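Long-range contacts in 30-kDa cleavage and polyadenylation specificity factor 30 (Arabidopsis thaliana, PDB 5ZUU), which recognises m6A-modified RNA through its YTH domain, the part in this chain, as a component of the complex that directs pre-mRNA 3'-end cleavage and polyadenylation: residues K23-E28 against S64-R69; R69-C74 against C111-H116; W107-E112 against E155-L160. One frame throughout, in Å; residues are numbered along the deposited sequence.

Interaction 1. Residues K23-E28 against S64-R69. With nucleotides of chain F.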
loop_
_atom_site.group_PDB
_atom_site.type_symbol
_atom_site.label_atom_id
_atom_site.label_comp_id
_atom_site.label_asym_id
_atom_site.label_seq_id
_atom_site.Cartn_x
_atom_site.Cartn_y
_atom_site.Cartn_z
ATOM N N LYS A 23 1.984 7.662 -0.014
ATOM C CA LYS A 23 3.330 8.182 0.313
ATOM C C LYS A 23 3.534 8.282 1.855
ATOM O O LYS A 23 2.600 8.573 2.597
ATOM C CB LYS A 23 3.558 9.534 -0.355
ATOM C CG LYS A 23 3.468 9.503 -1.906
ATOM C CD LYS A 23 4.571 8.679 -2.562
ATOM C CE LYS A 23 5.975 9.161 -2.277
ATOM N NZ LYS A 23 6.928 8.724 -3.323
ATOM N N SER A 24 4.738 7.934 2.328
ATOM C CA SER A 24 5.206 8.185 3.720
ATOM C C SER A 24 6.476 9.024 3.745
ATOM O O SER A 24 7.354 8.874 2.889
ATOM C CB SER A 24 5.486 6.876 4.427
ATOM O OG SER A 24 5.790 7.105 5.783
ATOM N N ASN A 25 6.534 9.936 4.708
ATOM C CA ASN A 25 7.670 10.825 4.930
ATOM C C ASN A 25 8.826 10.062 5.449
ATOM O O ASN A 25 9.909 10.592 5.409
ATOM C CB ASN A 25 7.404 11.819 6.077
ATOM C CG ASN A 25 6.612 13.011 5.666
ATOM O OD1 ASN A 25 6.562 13.386 4.485
ATOM N ND2 ASN A 25 5.970 13.622 6.634
ATOM N N ASN A 26 8.602 8.879 6.051
ATOM C CA ASN A 26 9.674 8.125 6.674
ATOM C C ASN A 26 9.450 6.605 6.580
ATOM O O ASN A 26 8.311 6.163 6.405
ATOM C CB ASN A 26 9.800 8.595 8.156
ATOM C CG ASN A 26 8.528 8.333 8.966
ATOM O OD1 ASN A 26 8.098 7.204 9.098
ATOM N ND2 ASN A 26 7.897 9.396 9.482
ATOM N N ARG A 27 10.523 5.809 6.694
ATOM C CA ARG A 27 10.390 4.341 6.731
ATOM C C ARG A 27 9.774 3.858 8.021
ATOM O O ARG A 27 9.085 2.824 8.072
ATOM C CB ARG A 27 11.709 3.626 6.597
ATOM C CG ARG A 27 12.309 3.770 5.243
ATOM C CD ARG A 27 13.391 2.711 5.003
ATOM N NE ARG A 27 13.915 2.927 3.666
ATOM C CZ ARG A 27 13.602 2.244 2.567
ATOM N NH1 ARG A 27 12.814 1.189 2.582
ATOM N NH2 ARG A 27 14.172 2.612 1.425
ATOM N N GLU A 28 10.004 4.587 9.086
ATOM C CA GLU A 28 9.537 4.073 10.380
ATOM C C GLU A 28 8.068 3.795 10.292
ATOM O O GLU A 28 7.662 2.742 10.734
ATOM C CB GLU A 28 9.829 5.005 11.546
ATOM C CG GLU A 28 11.315 5.249 11.783
ATOM C CD GLU A 28 11.890 6.441 10.997
ATOM O OE1 GLU A 28 12.254 7.474 11.625
ATOM O OE2 GLU A 28 11.988 6.348 9.750
ATOM N N SER A 64 5.081 4.067 -1.256
ATOM C CA SER A 64 6.391 4.541 -1.537
ATOM C C SER A 64 6.812 5.539 -0.519
ATOM O O SER A 64 6.116 6.575 -0.322
ATOM C CB SER A 64 6.439 5.113 -2.910
ATOM O OG SER A 64 7.684 5.821 -3.093
ATOM N N VAL A 65 7.954 5.274 0.133
ATOM C CA VAL A 65 8.561 6.254 1.052
ATOM C C VAL A 65 9.229 7.447 0.284
ATOM O O VAL A 65 10.015 7.237 -0.613
ATOM C CB VAL A 65 9.550 5.585 2.009
ATOM C CG1 VAL A 65 10.186 6.610 2.901
ATOM C CG2 VAL A 65 8.832 4.520 2.842
ATOM N N ASN A 66 8.868 8.683 0.659
ATOM C CA ASN A 66 9.423 9.900 0.048
ATOM C C ASN A 66 10.959 9.806 -0.027
ATOM O O ASN A 66 11.611 9.368 0.911
ATOM C CB ASN A 66 9.096 11.172 0.861
ATOM C CG ASN A 66 7.618 11.484 0.950
ATOM O OD1 ASN A 66 6.764 10.727 0.475
ATOM N ND2 ASN A 66 7.312 12.653 1.511
ATOM N N ARG A 67 11.493 10.226 -1.145
ATOM C CA ARG A 67 12.917 10.343 -1.360
ATOM C C ARG A 67 13.688 9.027 -1.483
ATOM O O ARG A 67 14.851 9.073 -1.793
ATOM C CB ARG A 67 13.578 11.318 -0.329
ATOM C CG ARG A 67 12.974 12.734 -0.420
ATOM C CD ARG A 67 13.732 13.855 0.274
ATOM N NE ARG A 67 15.048 14.136 -0.308
ATOM C CZ ARG A 67 15.336 15.004 -1.288
ATOM N NH1 ARG A 67 16.602 15.148 -1.657
ATOM N NH2 ARG A 67 14.423 15.721 -1.905
ATOM N N THR A 68 13.056 7.867 -1.309
ATOM C CA THR A 68 13.795 6.595 -1.461
ATOM C C THR A 68 13.973 6.127 -2.907
ATOM O O THR A 68 14.631 5.123 -3.129
ATOM C CB THR A 68 13.104 5.413 -0.768
ATOM O OG1 THR A 68 11.836 5.210 -1.395
ATOM C CG2 THR A 68 12.993 5.627 0.712
ATOM N N ARG A 69 13.346 6.808 -3.868
ATOM C CA ARG A 69 13.497 6.495 -5.316
ATOM C C ARG A 69 12.888 5.095 -5.626
ATOM O O ARG A 69 13.248 4.445 -6.626
ATOM C CB ARG A 69 14.991 6.547 -5.789
ATOM C CG ARG A 69 15.675 7.875 -5.647
ATOM C CD ARG A 69 17.154 7.759 -5.966
ATOM N NE ARG A 69 17.884 8.916 -5.469
ATOM C CZ ARG A 69 18.038 10.066 -6.129
ATOM N NH1 ARG A 69 17.556 10.238 -7.358
ATOM N NH2 ARG A 69 18.665 11.074 -5.558
ATOM P P G F 9 18.666 13.972 -8.607
ATOM O OP1 G F 9 19.710 13.470 -9.524
ATOM O OP2 G F 9 18.357 13.244 -7.365
ATOM O "O5'" G F 9 19.027 15.472 -8.234
ATOM C "C5'" G F 9 20.025 15.748 -7.245
ATOM C "C4'" G F 9 20.260 17.229 -7.257
ATOM O "O4'" G F 9 18.947 17.859 -7.289
ATOM C "C3'" G F 9 20.995 17.818 -6.056
ATOM O "O3'" G F 9 22.407 18.002 -6.261
ATOM C "C2'" G F 9 20.387 19.204 -5.979
ATOM O "O2'" G F 9 21.311 19.861 -6.875
ATOM C "C1'" G F 9 18.910 18.911 -6.349
ATOM N N9 G F 9 17.985 18.554 -5.255
ATOM C C8 G F 9 17.481 17.316 -4.919
ATOM N N7 G F 9 16.709 17.346 -3.863
ATOM C C5 G F 9 16.687 18.683 -3.491
ATOM C C6 G F 9 16.056 19.328 -2.392
ATOM O O6 G F 9 15.326 18.844 -1.529
ATOM N N1 G F 9 16.306 20.693 -2.390
ATOM C C2 G F 9 17.077 21.352 -3.305
ATOM N N2 G F 9 17.210 22.672 -3.124
ATOM N N3 G F 9 17.701 20.766 -4.306
ATOM C C4 G F 9 17.459 19.442 -4.346
ATOM P P C F 6 3.510 13.998 -0.430
ATOM O OP1 C F 6 4.118 15.277 -0.796
ATOM O OP2 C F 6 2.067 13.775 -0.701
ATOM O "O5'" C F 6 4.283 12.815 -1.198
ATOM C "C5'" C F 6 5.585 13.051 -1.744
ATOM C "C4'" C F 6 5.553 12.921 -3.248
ATOM O "O4'" C F 6 4.749 13.984 -3.812
ATOM C "C3'" C F 6 6.897 13.022 -3.957
ATOM O "O3'" C F 6 7.543 11.755 -3.930
ATOM C "C2'" C F 6 6.471 13.451 -5.342
ATOM O "O2'" C F 6 5.992 12.377 -6.132
ATOM C "C1'" C F 6 5.358 14.441 -5.008
ATOM N N1 C F 6 5.795 15.838 -4.799
ATOM C C2 C F 6 6.211 16.576 -5.912
ATOM O O2 C F 6 6.256 16.019 -7.017
ATOM N N3 C F 6 6.544 17.876 -5.759
ATOM C C4 C F 6 6.454 18.449 -4.556
ATOM N N4 C F 6 6.807 19.726 -4.452
ATOM C C5 C F 6 6.023 17.725 -3.400
ATOM C C6 C F 6 5.701 16.435 -3.569
ATOM P P U F 7 9.109 11.627 -3.832
ATOM O OP1 U F 7 9.405 10.212 -3.677
ATOM O OP2 U F 7 9.652 12.552 -2.889
ATOM O "O5'" U F 7 9.636 12.089 -5.261
ATOM C "C5'" U F 7 9.334 11.283 -6.396
ATOM C "C4'" U F 7 9.708 12.017 -7.645
ATOM O "O4'" U F 7 8.964 13.257 -7.737
ATOM C "C3'" U F 7 11.163 12.430 -7.703
ATOM O "O3'" U F 7 11.872 11.352 -8.282
ATOM C "C2'" U F 7 11.129 13.619 -8.632
ATOM O "O2'" U F 7 10.947 13.237 -9.977
ATOM C "C1'" U F 7 9.838 14.287 -8.191
ATOM N N1 U F 7 9.957 15.296 -7.136
ATOM C C2 U F 7 10.334 16.580 -7.499
ATOM O O2 U F 7 10.707 16.879 -8.629
ATOM N N3 U F 7 10.301 17.493 -6.478
ATOM C C4 U F 7 9.895 17.280 -5.177
ATOM O O4 U F 7 9.882 18.221 -4.387
ATOM C C5 U F 7 9.533 15.927 -4.880
ATOM C C6 U F 7 9.559 15.009 -5.851
#

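Interaction 2. Residues R69-C74 against C111-H116. With nucleotides of chain F.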
loop_
_atom_site.group_PDB
_atom_site.type_symbol
_atom_site.label_atom_id
_atom_site.label_comp_id
_atom_site.label_asym_id
_atom_site.label_seq_id
_atom_site.Cartn_x
_atom_site.Cartn_y
_atom_site.Cartn_z
ATOM N N ARG A 69 13.346 6.808 -3.868
ATOM C CA ARG A 69 13.497 6.495 -5.316
ATOM C C ARG A 69 12.888 5.095 -5.626
ATOM O O ARG A 69 13.248 4.445 -6.626
ATOM C CB ARG A 69 14.991 6.547 -5.789
ATOM C CG ARG A 69 15.675 7.875 -5.647
ATOM C CD ARG A 69 17.154 7.759 -5.966
ATOM N NE ARG A 69 17.884 8.916 -5.469
ATOM C CZ ARG A 69 18.038 10.066 -6.129
ATOM N NH1 ARG A 69 17.556 10.238 -7.358
ATOM N NH2 ARG A 69 18.665 11.074 -5.558
ATOM N N HIS A 70 12.018 4.606 -4.759
ATOM C CA HIS A 70 11.484 3.244 -4.911
ATOM C C HIS A 70 9.986 3.197 -4.450
ATOM O O HIS A 70 9.540 4.032 -3.599
ATOM C CB HIS A 70 12.285 2.225 -4.046
ATOM C CG HIS A 70 13.642 1.882 -4.570
ATOM N ND1 HIS A 70 14.732 2.723 -4.437
ATOM C CD2 HIS A 70 14.104 0.760 -5.173
ATOM C CE1 HIS A 70 15.798 2.146 -4.960
ATOM N NE2 HIS A 70 15.438 0.956 -5.427
ATOM N N PHE A 71 9.263 2.198 -4.979
ATOM C CA PHE A 71 8.055 1.676 -4.371
ATOM C C PHE A 71 8.451 0.511 -3.509
ATOM O O PHE A 71 9.311 -0.243 -3.923
ATOM C CB PHE A 71 7.041 1.232 -5.417
ATOM C CG PHE A 71 6.523 2.361 -6.287
ATOM C CD1 PHE A 71 5.498 3.211 -5.838
ATOM C CD2 PHE A 71 7.086 2.603 -7.561
ATOM C CE1 PHE A 71 5.052 4.262 -6.647
ATOM C CE2 PHE A 71 6.637 3.663 -8.381
ATOM C CZ PHE A 71 5.630 4.482 -7.922
ATOM N N GLN A 72 7.780 0.329 -2.358
ATOM C CA GLN A 72 8.084 -0.710 -1.398
ATOM C C GLN A 72 7.037 -1.827 -1.318
ATOM O O GLN A 72 7.194 -2.829 -0.565
ATOM C CB GLN A 72 8.243 -0.116 -0.012
ATOM C CG GLN A 72 9.534 0.576 0.277
ATOM C CD GLN A 72 9.645 1.985 -0.312
ATOM O OE1 GLN A 72 8.674 2.711 -0.382
ATOM N NE2 GLN A 72 10.819 2.346 -0.745
ATOM N N GLY A 73 5.939 -1.723 -2.037
ATOM C CA GLY A 73 4.929 -2.814 -1.992
ATOM C C GLY A 73 3.531 -2.330 -2.182
ATOM O O GLY A 73 3.320 -1.134 -2.519
ATOM N N CYS A 74 2.593 -3.244 -1.970
ATOM C CA CYS A 74 1.194 -2.989 -2.114
ATOM C C CYS A 74 0.406 -3.762 -1.050
ATOM O O CYS A 74 0.830 -4.820 -0.588
ATOM C CB CYS A 74 0.702 -3.245 -3.550
ATOM S SG CYS A 74 0.657 -4.936 -4.116
ATOM N N CYS A 111 8.630 -5.393 -1.329
ATOM C CA CYS A 111 9.772 -5.508 -2.243
ATOM C C CYS A 111 10.416 -4.125 -2.405
ATOM O O CYS A 111 10.017 -3.252 -1.696
ATOM C CB CYS A 111 9.256 -6.019 -3.579
ATOM S SG CYS A 111 8.164 -4.832 -4.463
ATOM N N GLU A 112 11.450 -3.936 -3.225
ATOM C CA GLU A 112 11.978 -2.617 -3.519
ATOM C C GLU A 112 11.969 -2.432 -5.016
ATOM O O GLU A 112 12.802 -3.015 -5.728
ATOM C CB GLU A 112 13.407 -2.394 -3.001
ATOM C CG GLU A 112 13.567 -2.285 -1.480
ATOM C CD GLU A 112 13.012 -0.960 -0.868
ATOM O OE1 GLU A 112 12.880 0.088 -1.563
ATOM O OE2 GLU A 112 12.746 -0.963 0.352
ATOM N N LEU A 113 11.015 -1.664 -5.514
ATOM C CA LEU A 113 10.871 -1.490 -6.937
ATOM C C LEU A 113 11.389 -0.094 -7.294
ATOM O O LEU A 113 10.809 0.944 -6.946
ATOM C CB LEU A 113 9.427 -1.636 -7.344
ATOM C CG LEU A 113 9.123 -1.341 -8.822
ATOM C CD1 LEU A 113 9.726 -2.415 -9.710
ATOM C CD2 LEU A 113 7.613 -1.296 -9.036
ATOM N N SER A 114 12.527 -0.067 -7.936
ATOM C CA SER A 114 13.140 1.182 -8.371
ATOM C C SER A 114 12.278 1.942 -9.372
ATOM O O SER A 114 11.658 1.342 -10.248
ATOM C CB SER A 114 14.482 0.841 -9.056
ATOM O OG SER A 114 14.960 1.971 -9.721
ATOM N N PHE A 115 12.265 3.259 -9.242
ATOM C CA PHE A 115 11.558 4.167 -10.153
ATOM C C PHE A 115 12.113 4.070 -11.596
ATOM O O PHE A 115 11.385 4.308 -12.564
ATOM C CB PHE A 115 11.650 5.658 -9.691
ATOM C CG PHE A 115 10.871 6.016 -8.422
ATOM C CD1 PHE A 115 9.858 5.240 -7.913
ATOM C CD2 PHE A 115 11.152 7.232 -7.743
ATOM C CE1 PHE A 115 9.183 5.596 -6.750
ATOM C CE2 PHE A 115 10.453 7.577 -6.585
ATOM C CZ PHE A 115 9.461 6.767 -6.112
ATOM N N HIS A 116 13.400 3.774 -11.719
ATOM C CA HIS A 116 14.052 3.557 -13.032
ATOM C C HIS A 116 13.249 2.533 -13.796
ATOM O O HIS A 116 12.920 2.711 -15.006
ATOM C CB HIS A 116 15.505 3.086 -12.841
ATOM C CG HIS A 116 16.310 3.128 -14.106
ATOM N ND1 HIS A 116 16.398 4.272 -14.891
ATOM C CD2 HIS A 116 16.971 2.150 -14.775
ATOM C CE1 HIS A 116 17.115 3.990 -15.973
ATOM N NE2 HIS A 116 17.494 2.723 -15.908
ATOM P P A F 8 13.280 10.946 -7.741
ATOM O OP1 A F 8 13.641 9.647 -8.394
ATOM O OP2 A F 8 13.303 11.060 -6.261
ATOM O "O5'" A F 8 14.207 11.893 -8.594
ATOM C "C5'" A F 8 14.654 13.050 -8.043
ATOM C "C4'" A F 8 14.994 14.008 -9.138
ATOM O "O4'" A F 8 13.924 14.984 -9.224
ATOM C "C3'" A F 8 16.257 14.774 -8.772
ATOM O "O3'" A F 8 17.366 14.175 -9.423
ATOM C "C2'" A F 8 15.890 16.218 -9.033
ATOM O "O2'" A F 8 15.999 16.648 -10.381
ATOM C "C1'" A F 8 14.398 16.206 -8.708
ATOM N N9 A F 8 13.990 16.381 -7.296
ATOM C C8 A F 8 13.438 15.530 -6.359
ATOM N N7 A F 8 13.117 16.120 -5.231
ATOM C C5 A F 8 13.476 17.444 -5.438
ATOM C C6 A F 8 13.376 18.583 -4.629
ATOM N N6 A F 8 12.887 18.567 -3.390
ATOM N N1 A F 8 13.843 19.749 -5.127
ATOM C C2 A F 8 14.330 19.767 -6.377
ATOM N N3 A F 8 14.464 18.767 -7.239
ATOM C C4 A F 8 14.005 17.621 -6.707
ATOM P P G F 9 18.666 13.972 -8.607
ATOM O OP1 G F 9 19.710 13.470 -9.524
ATOM O OP2 G F 9 18.357 13.244 -7.365
ATOM O "O5'" G F 9 19.027 15.472 -8.234
ATOM C "C5'" G F 9 20.025 15.748 -7.245
ATOM C "C4'" G F 9 20.260 17.229 -7.257
ATOM O "O4'" G F 9 18.947 17.859 -7.289
ATOM C "C3'" G F 9 20.995 17.818 -6.056
ATOM O "O3'" G F 9 22.407 18.002 -6.261
ATOM C "C2'" G F 9 20.387 19.204 -5.979
ATOM O "O2'" G F 9 21.311 19.861 -6.875
ATOM C "C1'" G F 9 18.910 18.911 -6.349
ATOM N N9 G F 9 17.985 18.554 -5.255
ATOM C C8 G F 9 17.481 17.316 -4.919
ATOM N N7 G F 9 16.709 17.346 -3.863
ATOM C C5 G F 9 16.687 18.683 -3.491
ATOM C C6 G F 9 16.056 19.328 -2.392
ATOM O O6 G F 9 15.326 18.844 -1.529
ATOM N N1 G F 9 16.306 20.693 -2.390
ATOM C C2 G F 9 17.077 21.352 -3.305
ATOM N N2 G F 9 17.210 22.672 -3.124
ATOM N N3 G F 9 17.701 20.766 -4.306
ATOM C C4 G F 9 17.459 19.442 -4.346
HETATM O O HOH W 1 15.021 4.590 -8.855
#

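Interaction 3. Residues W107-E112 against E155-L160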
loop_
_atom_site.group_PDB
_atom_site.type_symbol
_atom_site.label_atom_id
_atom_site.label_comp_id
_atom_site.label_asym_id
_atom_site.label_seq_id
_atom_site.Cartn_x
_atom_site.Cartn_y
_atom_site.Cartn_z
ATOM N N TRP A 107 -0.953 -6.418 3.848
ATOM C CA TRP A 107 0.190 -6.342 2.962
ATOM C C TRP A 107 0.226 -7.527 2.025
ATOM O O TRP A 107 0.123 -8.658 2.450
ATOM C CB TRP A 107 1.454 -6.230 3.792
ATOM C CG TRP A 107 1.576 -4.868 4.320
ATOM C CD1 TRP A 107 1.207 -4.420 5.576
ATOM C CD2 TRP A 107 1.900 -3.704 3.568
ATOM N NE1 TRP A 107 1.377 -3.063 5.664
ATOM C CE2 TRP A 107 1.828 -2.593 4.468
ATOM C CE3 TRP A 107 2.344 -3.495 2.265
ATOM C CZ2 TRP A 107 2.137 -1.300 4.087
ATOM C CZ3 TRP A 107 2.679 -2.202 1.890
ATOM C CH2 TRP A 107 2.534 -1.109 2.788
ATOM N N LEU A 108 0.220 -7.245 0.728
ATOM C CA LEU A 108 0.153 -8.303 -0.268
ATOM C C LEU A 108 1.562 -8.670 -0.730
ATOM O O LEU A 108 1.885 -9.843 -0.764
ATOM C CB LEU A 108 -0.764 -7.936 -1.400
ATOM C CG LEU A 108 -2.149 -7.543 -0.928
ATOM C CD1 LEU A 108 -2.872 -6.865 -2.093
ATOM C CD2 LEU A 108 -2.967 -8.717 -0.370
ATOM N N LYS A 109 2.390 -7.679 -1.022
ATOM C CA LYS A 109 3.658 -7.847 -1.565
ATOM C C LYS A 109 4.550 -6.752 -1.062
ATOM O O LYS A 109 4.222 -5.565 -1.140
ATOM C CB LYS A 109 3.589 -7.714 -3.090
ATOM C CG LYS A 109 4.935 -7.806 -3.837
ATOM C CD LYS A 109 5.516 -9.225 -3.782
ATOM C CE LYS A 109 6.959 -9.241 -4.272
ATOM N NZ LYS A 109 7.623 -10.599 -4.469
ATOM N N LEU A 110 5.681 -7.139 -0.547
ATOM C CA LEU A 110 6.712 -6.220 -0.097
ATOM C C LEU A 110 8.028 -6.453 -0.828
ATOM O O LEU A 110 8.475 -7.607 -0.937
ATOM C CB LEU A 110 6.902 -6.483 1.406
ATOM C CG LEU A 110 5.742 -5.814 2.139
ATOM C CD1 LEU A 110 5.401 -6.520 3.472
ATOM C CD2 LEU A 110 5.993 -4.309 2.287
ATOM N N CYS A 111 8.630 -5.393 -1.329
ATOM C CA CYS A 111 9.772 -5.508 -2.243
ATOM C C CYS A 111 10.416 -4.125 -2.405
ATOM O O CYS A 111 10.017 -3.252 -1.696
ATOM C CB CYS A 111 9.256 -6.019 -3.579
ATOM S SG CYS A 111 8.164 -4.832 -4.463
ATOM N N GLU A 112 11.450 -3.936 -3.225
ATOM C CA GLU A 112 11.978 -2.617 -3.519
ATOM C C GLU A 112 11.969 -2.432 -5.016
ATOM O O GLU A 112 12.802 -3.015 -5.728
ATOM C CB GLU A 112 13.407 -2.394 -3.001
ATOM C CG GLU A 112 13.567 -2.285 -1.480
ATOM C CD GLU A 112 13.012 -0.960 -0.868
ATOM O OE1 GLU A 112 12.880 0.088 -1.563
ATOM O OE2 GLU A 112 12.746 -0.963 0.352
ATOM N N GLU A 155 9.601 -8.245 -8.500
ATOM C CA GLU A 155 10.717 -8.087 -7.592
ATOM C C GLU A 155 10.726 -9.132 -6.531
ATOM O O GLU A 155 9.680 -9.596 -6.112
ATOM C CB GLU A 155 10.758 -6.696 -6.917
ATOM C CG GLU A 155 10.925 -5.572 -7.902
ATOM C CD GLU A 155 12.183 -5.729 -8.750
ATOM O OE1 GLU A 155 12.139 -5.430 -9.987
ATOM O OE2 GLU A 155 13.240 -6.081 -8.179
ATOM N N PRO A 156 11.924 -9.557 -6.109
ATOM C CA PRO A 156 12.032 -10.514 -4.954
ATOM C C PRO A 156 11.449 -9.881 -3.685
ATOM O O PRO A 156 11.541 -8.632 -3.494
ATOM C CB PRO A 156 13.529 -10.700 -4.769
ATOM C CG PRO A 156 14.117 -10.295 -6.101
ATOM C CD PRO A 156 13.236 -9.243 -6.701
ATOM N N ASP A 157 10.859 -10.727 -2.845
ATOM C CA ASP A 157 10.393 -10.327 -1.542
ATOM C C ASP A 157 11.506 -9.608 -0.789
ATOM O O ASP A 157 12.654 -10.060 -0.851
ATOM C CB ASP A 157 10.009 -11.560 -0.716
ATOM C CG ASP A 157 8.812 -12.239 -1.217
ATOM O OD1 ASP A 157 8.125 -11.777 -2.178
ATOM O OD2 ASP A 157 8.497 -13.300 -0.635
ATOM N N SER A 158 11.201 -8.474 -0.131
ATOM C CA SER A 158 12.093 -7.890 0.807
ATOM C C SER A 158 11.938 -8.660 2.114
ATOM O O SER A 158 11.018 -9.507 2.312
ATOM C CB SER A 158 11.800 -6.376 1.064
ATOM O OG SER A 158 10.524 -6.250 1.674
ATOM N N GLU A 159 12.852 -8.362 3.021
ATOM C CA GLU A 159 12.787 -8.932 4.393
ATOM C C GLU A 159 11.465 -8.652 5.109
ATOM O O GLU A 159 11.015 -9.495 5.874
ATOM C CB GLU A 159 13.963 -8.481 5.267
ATOM C CG GLU A 159 14.243 -6.995 5.205
ATOM C CD GLU A 159 15.275 -6.653 4.155
ATOM O OE1 GLU A 159 16.442 -6.530 4.560
ATOM O OE2 GLU A 159 14.929 -6.544 2.936
ATOM N N LEU A 160 10.797 -7.533 4.805
ATOM C CA LEU A 160 9.498 -7.206 5.414
ATOM C C LEU A 160 8.409 -8.154 5.071
ATOM O O LEU A 160 7.427 -8.235 5.825
ATOM C CB LEU A 160 9.029 -5.784 5.057
ATOM C CG LEU A 160 9.981 -4.683 5.586
ATOM C CD1 LEU A 160 9.663 -3.285 5.061
ATOM C CD2 LEU A 160 10.022 -4.682 7.104
HETATM O O HOH W 2 9.801 -3.636 1.462
HETATM O O HOH W 3 13.036 -6.344 -3.704
HETATM O O HOH W 4 14.439 -5.761 -5.997
#

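Interaction 1. Residues K23-E28 against S64-R69
Lys23 crosses to Ser64 and Asn66 with an aliphatic chain pinched between protein and RNA. Its CB lies 3.5 Å from both OD1 of Asn66 and O5' of C6 of chain F, and CG runs along that same O5'. Bends at chi2 and chi3 (-66° and -60°) then fold the chain back over strand 58-65, where CD and CE pass the carbonyl O of Ser64 and CE approaches OD1 of Asn66. At the tip NZ has three acceptors: Ser64 OG at 3.0 Å, OP1 of U7 of chain F at 2.9 Å and O3' of C6 of chain F at 3.2 Å. Ser64 OG is also bonded to the backbone O of His70, which ties this acceptor to the next strand. With an alanine in place of Lys23, the U7 phosphate is likely to lose its ammonium partner, and a gap to open between C6 and Ser64.

The backbones beneath pair in parallel, Lys23 with Ser64 and Ser24 with Val65. Asn66 N donates to Ser24 O at 2.7 Å and 166°, and Ser24 N to Ser64 O at 3.3 Å. A type II turn from Val65 to Thr68 follows, with Val65 O accepting from both N and OG1 of Thr68. On the turn, Arg67 directs its guanidinium edge at the guanine of G9 of chain F, NH1 lying 3.1 Å from N7. Parallel strand ends and a basic turn thus together hold C6, U7 and G9 of chain F, and with Ser24 packing on the modified base they form part of the m6A-RNA-binding surface of this YTH domain.

Interaction 2. Residues R69-C74 against C111-H116
Phe115 lays one ring face over the backbone of Arg69 and His70, with Arg69 C 3.4 Å above the ring centre and His70 N on that same face. Its edge is turned to the face of Phe71 in a T-shaped pair, with centroids 5.1 Å apart and planes at 67°; CE1 makes the approach, toward the rim of the Phe71 ring. The two side chains cross at about a right angle, which brings the edge of Phe115 onto the face of Phe71.

The frame is an antiparallel pair within the mixed sheet of the YTH domain, strands 70-77 and 103-114. Phe71 and Leu113 form a hydrogen-bonded pair: Leu113 N gives Phe71 O an almost straight bond (2.7 Å, 174°), and Phe71 N returns one to Leu113 O. His70 and Ser114 are the next, non-hydrogen-bonded pair, with CD2 of the His70 imidazole 3.3 Å from Ser114 N. The ring is also fixed by a bond from ND1 to Thr68 O.

On the His70 side of the sheet, Gln72 NE2 meets Glu112 OE1 at 3.2 Å on the syn side of the carboxylate, 22° out of its plane. The other end of each group is held as well, Gln72 OE1 by Val65 N and Glu112 OE2 by a salt bridge to Arg27.

Beyond the strands, Phe115 N closes onto Arg69 O, and the arginine's chain, extended from CG to NE, carries its guanidinium to the RNA. There NH1 and NH2 of Arg69 both address OP2 of G9 of chain F edge-on, NH2 at 2.8 Å.

Interaction 3. Residues W107-E112 against E155-L160
Lys109 reaches from strand 103-114 to the Glu155-Asp157 loop and ends between two oxygens. NZ forms a salt bridge with Asp157 OD1 at 2.6 Å, met nearly in line with the C-O bond, and also donates to the backbone O of Glu155 at 2.8 Å. A bend at chi2 (69°) turns the chain, whose first torsion is extended (chi1 177°), and its tip meets OD1 with the two side chains at about a right angle.

This loop links helix 142-154 to helix 159-172, so the contact fastens an interhelical connection and an N-capped helix start across a strand of the YTH-domain sheet. The touching parts run 104° apart. Ser158 N bonds to Leu110 O at 3.0 Å, while Asp157 CA packs against the same oxygen. Alongside, Cys111 CB contacts Glu155 CB and Pro156 O, and Leu110 CD1 touches Leu160 CB at 4.0 Å; Phe30 of helix 27-36 extends this apolar patch by packing on both leucines. Two waters bridge the segments directly: water 3 joins Pro156 O to Glu112 N, and water 4 joins Glu155 OE2 to Glu112 O. The strand itself has a classic beta bulge, Leu108 and Lys109 both facing Cys74.

A second shell holds the two acidic side chains. Asp157 OD2 is bonded to Thr8 OG1 and Glu155 OE1 to Lys117 NZ, so each carboxylate has a partner away from the strand. At the helix start, Ser158 is the N-cap, its OG accepting a weak bond from Leu160 N at 3.4 Å. Water 2, which donates to Cys111 O, lies 2.7 Å from Ser158 OG.

All three interactions draw on one mixed sheet, in which strands 17-24, 58-65, 70-77 and 103-114 lie in that order. Interactions 1 and 2 share Arg69, and their centres are 10 Å apart; between them Ser64 CB packs 3.6 Å from Phe71 CD1. Interactions 2 and 3 share Cys111 and Glu112 on strand 103-114, with centres 9 Å apart, and Cys74 O lies 2.8 Å from Leu108 N where the two meet. The Arg27-Glu112 salt bridge also connects interaction 1 directly to interaction 3. They differ in distance from the RNA: interactions 1 and 2 contact nucleotides of chain F, while the nearest atom of interaction 3 remains about 11 Å from the nucleic acid.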